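5-ketofructose reductase (Gluconobacter sp., PDB 7COK) probably catalyses the reversible reduction of 5-ketofructose with a nicotinamide cofactor, as a member of a novel class of the shikimate dehydrogenase family. Local coordinates at residues A[162-165]-A[166-170]; A[73-76]-A[77-81]; A[111-114]-A[115-118]. One frame throughout, in Å; residues are numbered along the deposited sequence.

Interaction 1 of 3, residues A[162-165]-A[166-170]; sequences ETIA and ALIND
Ile168 lays its CG1 branch back over the preceding helical turn, where CG1 meets both the carbonyl oxygen of Ile164, at 3.3 Å, and the side chain of that same residue. CG1 of Ile168 stands beside its own backbone N and opposite the carbonyl carbon (chi1 -60°), which turns this branch back toward Ile164. The two side chains touch loosely, Ile164 CG2 lying 4.4 Å from Ile168 CG1. Beneath them the backbone forms a regular alpha-helical ladder of i to i+4 bonds. Ala166 N donates to Glu162 O, Leu167 N to Thr163 O, Ile168 N to Ile164 O and Asn169 N to Ala165 O, over distances that run from 2.8 to 3.1 Å. The last of these, from Asn169 N to Ala165 O, is the straightest of the four (N-H...O angle 169°). The amide of Asn169 also folds back over this carbonyl, ND2 coming to 3.1 Å from Ala165 O at an angle too poor for a hydrogen bond between them. Asn169 OD1 accepts from the backbone N of Gly176, tying the helix to the strand that follows. Ala166 CB rests against the oxygen of Glu162 at 3.3 Å. Ile164 and Leu167 face helix 134-145, where both meet Arg137, and Ile164 also reaches Ala132 in the glycine-rich turn. Ile168 packs on Ala174. The helix thus serves as the crossover of the beta-alpha-beta unit formed by strand 150-155, helix 158-171 and strand 175-180, the repeating element of a Rossmann fold and consistent with a dinucleotide-binding domain.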
ATOM      1  N   GLU A 162      38.323  -9.111  10.127  1.00 15.21           N
ATOM      2  CA  GLU A 162      38.904 -10.314   9.530  1.00 15.93           C
ATOM      3  C   GLU A 162      37.856 -11.166   8.830  1.00 14.75           C
ATOM      4  O   GLU A 162      38.169 -11.776   7.814  1.00 15.63           O
ATOM      5  CB  GLU A 162      39.714 -11.134  10.562  1.00 16.94           C
ATOM      6  CG  GLU A 162      40.473 -12.347  10.014  1.00 19.81           C
ATOM      7  CD  GLU A 162      41.408 -12.053   8.849  1.00 21.62           C
ATOM      8  OE1 GLU A 162      41.920 -10.925   8.741  1.00 22.87           O
ATOM      9  OE2 GLU A 162      41.639 -12.970   8.030  1.00 24.22           O
ATOM     10  N   THR A 163      36.623 -11.160   9.339  1.00 15.52           N
ATOM     11  CA  THR A 163      35.503 -11.872   8.701  1.00 16.06           C
ATOM     12  C   THR A 163      35.253 -11.312   7.297  1.00 14.60           C
ATOM     13  O   THR A 163      35.150 -12.061   6.330  1.00 14.55           O
ATOM     14  CB  THR A 163      34.222 -11.830   9.551  1.00 18.20           C
ATOM     15  OG1 THR A 163      34.448 -12.515  10.796  1.00 19.67           O
ATOM     16  CG2 THR A 163      33.045 -12.517   8.820  1.00 18.04           C
ATOM     17  N   ILE A 164      35.232  -9.988   7.188  1.00 14.71           N
ATOM     18  CA  ILE A 164      35.071  -9.350   5.898  1.00 15.02           C
ATOM     19  C   ILE A 164      36.317  -9.553   4.998  1.00 14.08           C
ATOM     20  O   ILE A 164      36.186  -9.907   3.815  1.00 15.20           O
ATOM     21  CB  ILE A 164      34.633  -7.870   6.039  1.00 14.14           C
ATOM     22  CG1 ILE A 164      33.298  -7.784   6.810  1.00 13.91           C
ATOM     23  CG2 ILE A 164      34.541  -7.218   4.660  1.00 14.42           C
ATOM     24  CD1 ILE A 164      32.866  -6.398   7.260  1.00 13.60           C
ATOM     25  N   ALA A 165      37.522  -9.364   5.542  1.00 14.52           N
ATOM     26  CA  ALA A 165      38.733  -9.632   4.769  1.00 14.91           C
ATOM     27  C   ALA A 165      38.762 -11.050   4.170  1.00 14.61           C
ATOM     28  O   ALA A 165      39.087 -11.196   2.975  1.00 15.01           O
ATOM     29  CB  ALA A 165      39.991  -9.360   5.586  1.00 15.75           C
ATOM     30  N   ALA A 166      38.372 -12.042   4.984  1.00 14.93           N
ATOM     31  CA  ALA A 166      38.339 -13.455   4.585  1.00 15.95           C
ATOM     32  C   ALA A 166      37.322 -13.658   3.463  1.00 15.80           C
ATOM     33  O   ALA A 166      37.606 -14.338   2.489  1.00 17.28           O
ATOM     34  CB  ALA A 166      38.017 -14.351   5.771  1.00 15.95           C
ATOM     35  N   LEU A 167      36.161 -13.019   3.582  1.00 16.49           N
ATOM     36  CA  LEU A 167      35.148 -13.058   2.526  1.00 16.18           C
ATOM     37  C   LEU A 167      35.707 -12.550   1.198  1.00 16.00           C
ATOM     38  O   LEU A 167      35.502 -13.164   0.160  1.00 17.66           O
ATOM     39  CB  LEU A 167      33.914 -12.246   2.931  1.00 16.90           C
ATOM     40  CG  LEU A 167      32.753 -12.122   1.933  1.00 17.43           C
ATOM     41  CD1 LEU A 167      32.052 -13.448   1.686  1.00 18.78           C
ATOM     42  CD2 LEU A 167      31.776 -11.086   2.483  1.00 18.91           C
ATOM     43  N   ILE A 168      36.426 -11.436   1.245  1.00 15.79           N
ATOM     44  CA  ILE A 168      36.984 -10.840   0.046  1.00 15.98           C
ATOM     45  C   ILE A 168      38.020 -11.759  -0.600  1.00 16.37           C
ATOM     46  O   ILE A 168      37.925 -12.051  -1.787  1.00 17.13           O
ATOM     47  CB  ILE A 168      37.497  -9.396   0.320  1.00 16.15           C
ATOM     48  CG1 ILE A 168      36.362  -8.463   0.805  1.00 17.07           C
ATOM     49  CG2 ILE A 168      38.241  -8.835  -0.881  1.00 15.50           C
ATOM     50  CD1 ILE A 168      35.078  -8.474  -0.014  1.00 17.42           C
ATOM     51  N   ASN A 169      38.958 -12.263   0.195  1.00 16.90           N
ATOM     52  CA  ASN A 169      39.994 -13.167  -0.318  1.00 18.02           C
ATOM     53  C   ASN A 169      39.441 -14.476  -0.857  1.00 18.80           C
ATOM     54  O   ASN A 169      39.902 -14.953  -1.890  1.00 20.92           O
ATOM     55  CB  ASN A 169      41.026 -13.462   0.769  1.00 16.78           C
ATOM     56  CG  ASN A 169      41.842 -12.248   1.141  1.00 17.10           C
ATOM     57  OD1 ASN A 169      42.284 -11.501   0.272  1.00 17.37           O
ATOM     58  ND2 ASN A 169      42.045 -12.048   2.434  1.00 16.55           N
ATOM     59  N   ASP A 170      38.438 -15.020  -0.174  1.00 19.75           N
ATOM     60  CA  ASP A 170      37.874 -16.339  -0.500  1.00 19.77           C
ATOM     61  C   ASP A 170      36.919 -16.334  -1.673  1.00 21.72           C
ATOM     62  O   ASP A 170      36.796 -17.342  -2.383  1.00 22.17           O
ATOM     63  CB  ASP A 170      37.151 -16.929   0.698  1.00 21.25           C
ATOM     64  CG  ASP A 170      38.072 -17.219   1.862  1.00 22.86           C
ATOM     65  OD1 ASP A 170      39.303 -17.225   1.659  1.00 23.43           O
ATOM     66  OD2 ASP A 170      37.546 -17.448   2.976  1.00 24.95           O
TER

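Interaction 2 of 3, residues A[73-76]-A[77-81]; sequences VAVL and DHLDD
Leu79 closes over the carbonyl oxygens of the short 3-10 turn before it, meeting Val75 and Leu76 along its whole side chain. Its CB lies 4.0 Å from Leu76 O; CG then comes to 3.3 Å from Val75 O, a close carbon-to-oxygen approach. Beyond the fork, CD1 settles by the same Val75 oxygen and near Leu76 CA, while CD2 reaches across to Val75 CG2 at 4.2 Å. The branch point stands opposite the carbonyl carbon of Leu79 (chi1 -54°), and this setting folds the side chain back over the turn. Val75 O is meanwhile engaged by His78 N at 2.9 Å, with the donor above the carbonyl plane, in keeping with the tight i to i+3 winding. Asp77 N makes the equivalent bond to Ala74 O at 3.2 Å, and a weak one runs from Leu79 N to Leu76 O. Asp77 CB sits over the centre of the His78 ring, whose CD2 lies 3.7 Å from Ala74 O. Val75, Leu76 and Leu79 all lean on Val92, and His78 packs against helix 50-59. Cut back to an alanine, Leu79 would lose CG and both methyls, which is likely to bare Val75 O, rob Val75 CG2 of its apolar neighbour and uncover part of Val92. The chemistry is therefore two-sided: backbone bonds wind the turn, and aliphatic carbons pack it against Val92 within the substrate-binding domain.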
ATOM      1  N   VAL A  73      18.445 -10.903   6.514  1.00 13.82           N
ATOM      2  CA  VAL A  73      18.968 -12.274   6.432  1.00 14.17           C
ATOM      3  C   VAL A  73      17.799 -13.270   6.308  1.00 14.20           C
ATOM      4  O   VAL A  73      17.806 -14.170   5.460  1.00 14.91           O
ATOM      5  CB  VAL A  73      19.954 -12.597   7.595  1.00 14.99           C
ATOM      6  CG1 VAL A  73      20.430 -14.040   7.517  1.00 14.81           C
ATOM      7  CG2 VAL A  73      21.149 -11.662   7.514  1.00 14.62           C
ATOM      8  N   ALA A  74      16.785 -13.079   7.139  1.00 14.32           N
ATOM      9  CA  ALA A  74      15.657 -13.998   7.196  1.00 14.40           C
ATOM     10  C   ALA A  74      14.911 -14.084   5.859  1.00 14.19           C
ATOM     11  O   ALA A  74      14.433 -15.144   5.469  1.00 15.18           O
ATOM     12  CB  ALA A  74      14.710 -13.554   8.298  1.00 14.88           C
ATOM     13  N   VAL A  75      14.851 -12.977   5.120  1.00 14.08           N
ATOM     14  CA  VAL A  75      14.111 -12.968   3.864  1.00 14.05           C
ATOM     15  C   VAL A  75      14.681 -13.942   2.828  1.00 14.48           C
ATOM     16  O   VAL A  75      13.948 -14.373   1.952  1.00 13.69           O
ATOM     17  CB  VAL A  75      13.939 -11.525   3.297  1.00 12.91           C
ATOM     18  CG1 VAL A  75      15.222 -11.044   2.616  1.00 13.22           C
ATOM     19  CG2 VAL A  75      12.740 -11.439   2.367  1.00 13.59           C
ATOM     20  N   LEU A  76      15.965 -14.307   2.949  1.00 14.84           N
ATOM     21  CA  LEU A  76      16.539 -15.215   1.949  1.00 15.94           C
ATOM     22  C   LEU A  76      15.757 -16.522   1.833  1.00 16.80           C
ATOM     23  O   LEU A  76      15.656 -17.080   0.734  1.00 17.41           O
ATOM     24  CB  LEU A  76      18.025 -15.486   2.193  1.00 17.61           C
ATOM     25  CG  LEU A  76      18.985 -14.472   1.576  1.00 19.78           C
ATOM     26  CD1 LEU A  76      19.096 -13.218   2.426  1.00 21.67           C
ATOM     27  CD2 LEU A  76      20.344 -15.154   1.414  1.00 20.49           C
ATOM     28  N   ASP A  77      15.182 -16.963   2.952  1.00 17.64           N
ATOM     29  CA  ASP A  77      14.328 -18.175   3.016  1.00 18.94           C
ATOM     30  C   ASP A  77      13.062 -18.114   2.158  1.00 17.77           C
ATOM     31  O   ASP A  77      12.443 -19.147   1.848  1.00 18.43           O
ATOM     32  CB  ASP A  77      13.880 -18.436   4.465  1.00 21.95           C
ATOM     33  CG  ASP A  77      15.006 -18.857   5.370  1.00 25.57           C
ATOM     34  OD1 ASP A  77      15.916 -19.597   4.924  1.00 30.15           O
ATOM     35  OD2 ASP A  77      14.962 -18.450   6.551  1.00 28.15           O
ATOM     36  N   HIS A  78      12.647 -16.910   1.779  1.00 16.46           N
ATOM     37  CA  HIS A  78      11.369 -16.751   1.096  1.00 16.58           C
ATOM     38  C   HIS A  78      11.466 -16.354  -0.375  1.00 16.69           C
ATOM     39  O   HIS A  78      10.442 -16.085  -1.021  1.00 19.08           O
ATOM     40  CB  HIS A  78      10.524 -15.737   1.855  1.00 16.20           C
ATOM     41  CG  HIS A  78      10.477 -15.980   3.325  1.00 17.29           C
ATOM     42  ND1 HIS A  78       9.937 -17.125   3.876  1.00 18.42           N
ATOM     43  CD2 HIS A  78      10.935 -15.241   4.361  1.00 17.96           C
ATOM     44  CE1 HIS A  78      10.049 -17.066   5.191  1.00 18.71           C
ATOM     45  NE2 HIS A  78      10.655 -15.939   5.511  1.00 18.48           N
ATOM     46  N   LEU A  79      12.680 -16.373  -0.913  1.00 16.02           N
ATOM     47  CA  LEU A  79      12.941 -15.911  -2.279  1.00 16.25           C
ATOM     48  C   LEU A  79      13.122 -17.048  -3.258  1.00 16.51           C
ATOM     49  O   LEU A  79      13.418 -18.180  -2.852  1.00 18.20           O
ATOM     50  CB  LEU A  79      14.183 -15.007  -2.310  1.00 18.28           C
ATOM     51  CG  LEU A  79      14.138 -13.825  -1.338  1.00 18.41           C
ATOM     52  CD1 LEU A  79      15.462 -13.096  -1.326  1.00 18.80           C
ATOM     53  CD2 LEU A  79      12.990 -12.855  -1.616  1.00 19.51           C
ATOM     54  N   ASP A  80      12.969 -16.729  -4.544  1.00 15.57           N
ATOM     55  CA  ASP A  80      13.130 -17.694  -5.635  1.00 15.72           C
ATOM     56  C   ASP A  80      14.525 -17.633  -6.246  1.00 15.69           C
ATOM     57  O   ASP A  80      15.026 -18.644  -6.780  1.00 16.64           O
ATOM     58  CB  ASP A  80      12.083 -17.463  -6.730  1.00 16.07           C
ATOM     59  CG  ASP A  80      10.655 -17.725  -6.259  1.00 18.09           C
ATOM     60  OD1 ASP A  80      10.315 -18.896  -5.966  1.00 20.60           O
ATOM     61  OD2 ASP A  80       9.860 -16.768  -6.204  1.00 18.55           O
ATOM     62  N   ASP A  81      15.141 -16.457  -6.191  1.00 15.34           N
ATOM     63  CA  ASP A  81      16.448 -16.200  -6.800  1.00 15.63           C
ATOM     64  C   ASP A  81      17.190 -15.167  -5.961  1.00 15.49           C
ATOM     65  O   ASP A  81      16.571 -14.276  -5.374  1.00 15.46           O
ATOM     66  CB  ASP A  81      16.224 -15.651  -8.215  1.00 15.88           C
ATOM     67  CG  ASP A  81      17.526 -15.458  -9.007  1.00 17.64           C
ATOM     68  OD1 ASP A  81      18.354 -16.394  -9.046  1.00 18.35           O
ATOM     69  OD2 ASP A  81      17.694 -14.399  -9.644  1.00 19.77           O
TER

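Interaction 3 of 3, residues A[111-114]-A[115-118]; sequences GFLA and SLKT
The Phe112 ring carries Leu116 CB over one face, 4.2 Å above the plane and displaced toward the rim. At the far end of the ring, CZ touches Leu116 CD2, so the two side chains run alongside each other and point the same way. Phe112 CG lies anti to the backbone N (chi1 160°), and Leu116 has the same kind of first torsion, which sends both along one flank of the helix. On that flank they meet Leu143 of helix 134-145. Leu116 CD2 also approaches Leu113 CD1, at 4.4 Å. Leu113 has a second companion in Lys117, whose extended chain slants across it and brings CE to 4.1 Å from Leu113 CG. Alpha-helical bonds underlie all this: Leu116 N to Phe112 O at 2.8 Å is nearly collinear with the carbonyl, and Lys117 N to Leu113 O measures 2.9 Å. At Thr118 the pattern slackens, because its N makes only a weak bond to Ala114 O and also donates to Ser115 O. The Thr118 hydroxyl donates to that oxygen too, OG1 standing 2.6 Å from Ser115 O in the carbonyl plane. Chemically, the contact is split: Phe112, Leu113 and Leu116 supply an apolar flank, whereas from Ser115 to Thr118 two donors of Thr118 converge on one carbonyl oxygen and probably help fix the chain there.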
ATOM      1  N   GLY A 111      24.703   2.053  -3.527  1.00 13.03           N
ATOM      2  CA  GLY A 111      24.543   3.513  -3.445  1.00 13.59           C
ATOM      3  C   GLY A 111      25.914   4.158  -3.393  1.00 13.89           C
ATOM      4  O   GLY A 111      26.183   5.116  -4.101  1.00 13.52           O
ATOM      5  N   PHE A 112      26.788   3.604  -2.567  1.00 13.91           N
ATOM      6  CA  PHE A 112      28.154   4.093  -2.458  1.00 13.34           C
ATOM      7  C   PHE A 112      28.897   3.955  -3.791  1.00 13.69           C
ATOM      8  O   PHE A 112      29.553   4.908  -4.228  1.00 13.86           O
ATOM      9  CB  PHE A 112      28.933   3.355  -1.348  1.00 14.47           C
ATOM     10  CG  PHE A 112      30.413   3.468  -1.515  1.00 14.38           C
ATOM     11  CD1 PHE A 112      31.066   4.667  -1.203  1.00 15.15           C
ATOM     12  CD2 PHE A 112      31.147   2.430  -2.102  1.00 15.31           C
ATOM     13  CE1 PHE A 112      32.440   4.804  -1.404  1.00 15.46           C
ATOM     14  CE2 PHE A 112      32.505   2.566  -2.330  1.00 16.75           C
ATOM     15  CZ  PHE A 112      33.153   3.746  -1.992  1.00 16.34           C
ATOM     16  N   LEU A 113      28.824   2.777  -4.408  1.00 13.35           N
ATOM     17  CA  LEU A 113      29.462   2.541  -5.688  1.00 13.98           C
ATOM     18  C   LEU A 113      29.004   3.517  -6.766  1.00 13.49           C
ATOM     19  O   LEU A 113      29.840   4.055  -7.489  1.00 14.55           O
ATOM     20  CB  LEU A 113      29.341   1.077  -6.100  1.00 15.57           C
ATOM     21  CG  LEU A 113      30.272   0.569  -7.180  1.00 18.02           C
ATOM     22  CD1 LEU A 113      31.705   0.496  -6.646  1.00 19.17           C
ATOM     23  CD2 LEU A 113      29.847  -0.798  -7.708  1.00 17.17           C
ATOM     24  N   ALA A 114      27.698   3.799  -6.842  1.00 13.74           N
ATOM     25  CA  ALA A 114      27.208   4.806  -7.789  1.00 13.95           C
ATOM     26  C   ALA A 114      27.774   6.187  -7.473  1.00 13.87           C
ATOM     27  O   ALA A 114      28.220   6.894  -8.372  1.00 14.42           O
ATOM     28  CB  ALA A 114      25.691   4.841  -7.806  1.00 13.63           C
ATOM     29  N   SER A 115      27.787   6.584  -6.201  1.00 13.80           N
ATOM     30  CA  SER A 115      28.424   7.854  -5.830  1.00 13.46           C
ATOM     31  C   SER A 115      29.904   7.889  -6.243  1.00 13.84           C
ATOM     32  O   SER A 115      30.379   8.885  -6.809  1.00 15.23           O
ATOM     33  CB  SER A 115      28.301   8.097  -4.331  1.00 13.77           C
ATOM     34  OG  SER A 115      26.942   8.397  -3.960  1.00 13.80           O
ATOM     35  N   LEU A 116      30.617   6.786  -5.969  1.00 14.19           N
ATOM     36  CA  LEU A 116      32.049   6.669  -6.297  1.00 14.87           C
ATOM     37  C   LEU A 116      32.286   6.885  -7.790  1.00 15.89           C
ATOM     38  O   LEU A 116      33.174   7.654  -8.180  1.00 15.57           O
ATOM     39  CB  LEU A 116      32.615   5.305  -5.860  1.00 15.21           C
ATOM     40  CG  LEU A 116      34.139   5.193  -6.052  1.00 15.04           C
ATOM     41  CD1 LEU A 116      34.905   6.163  -5.162  1.00 15.81           C
ATOM     42  CD2 LEU A 116      34.613   3.760  -5.877  1.00 15.82           C
ATOM     43  N   LYS A 117      31.467   6.227  -8.605  1.00 16.36           N
ATOM     44  CA  LYS A 117      31.604   6.263 -10.058  1.00 17.07           C
ATOM     45  C   LYS A 117      31.448   7.663 -10.664  1.00 17.72           C
ATOM     46  O   LYS A 117      31.935   7.907 -11.781  1.00 18.72           O
ATOM     47  CB  LYS A 117      30.668   5.249 -10.701  1.00 17.47           C
ATOM     48  CG  LYS A 117      31.214   3.830 -10.578  1.00 19.55           C
ATOM     49  CD  LYS A 117      30.250   2.762 -11.049  1.00 22.32           C
ATOM     50  CE  LYS A 117      30.933   1.416 -11.164  1.00 25.64           C
ATOM     51  NZ  LYS A 117      30.045   0.418 -11.823  1.00 27.78           N
ATOM     52  N   THR A 118      30.822   8.589  -9.932  1.00 18.16           N
ATOM     53  CA  THR A 118      30.784   9.997 -10.384  1.00 19.78           C
ATOM     54  C   THR A 118      32.150  10.673 -10.335  1.00 19.88           C
ATOM     55  O   THR A 118      32.340  11.733 -10.955  1.00 20.35           O
ATOM     56  CB  THR A 118      29.769  10.886  -9.615  1.00 19.71           C
ATOM     57  OG1 THR A 118      30.164  11.012  -8.253  1.00 21.27           O
ATOM     58  CG2 THR A 118      28.353  10.318  -9.684  1.00 19.97           C
TER

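In the fold
The three contacts are separate local units spread over both lobes of the enzyme. Interaction 2 lies in the substrate-binding domain, while interactions 1 and 3 belong to the dehydrogenase part; centres of interactions 2 and 3 are 27 Å apart, on opposite sides of the chain's centre. Interactions 1 and 3 do not touch, their nearest atoms being about 12 Å apart, but both pack on helix 134-145, interaction 1 through Arg137, Ala140 and Val141 and interaction 3 through Ile139 and Leu143. The start of that helix and the turn before it carry Gly131, Gly133 and Ala136, resembling a Rossmann nucleotide-binding motif; Ile164 touches this region, so interaction 1 probably lies near the cofactor site, here without ligand.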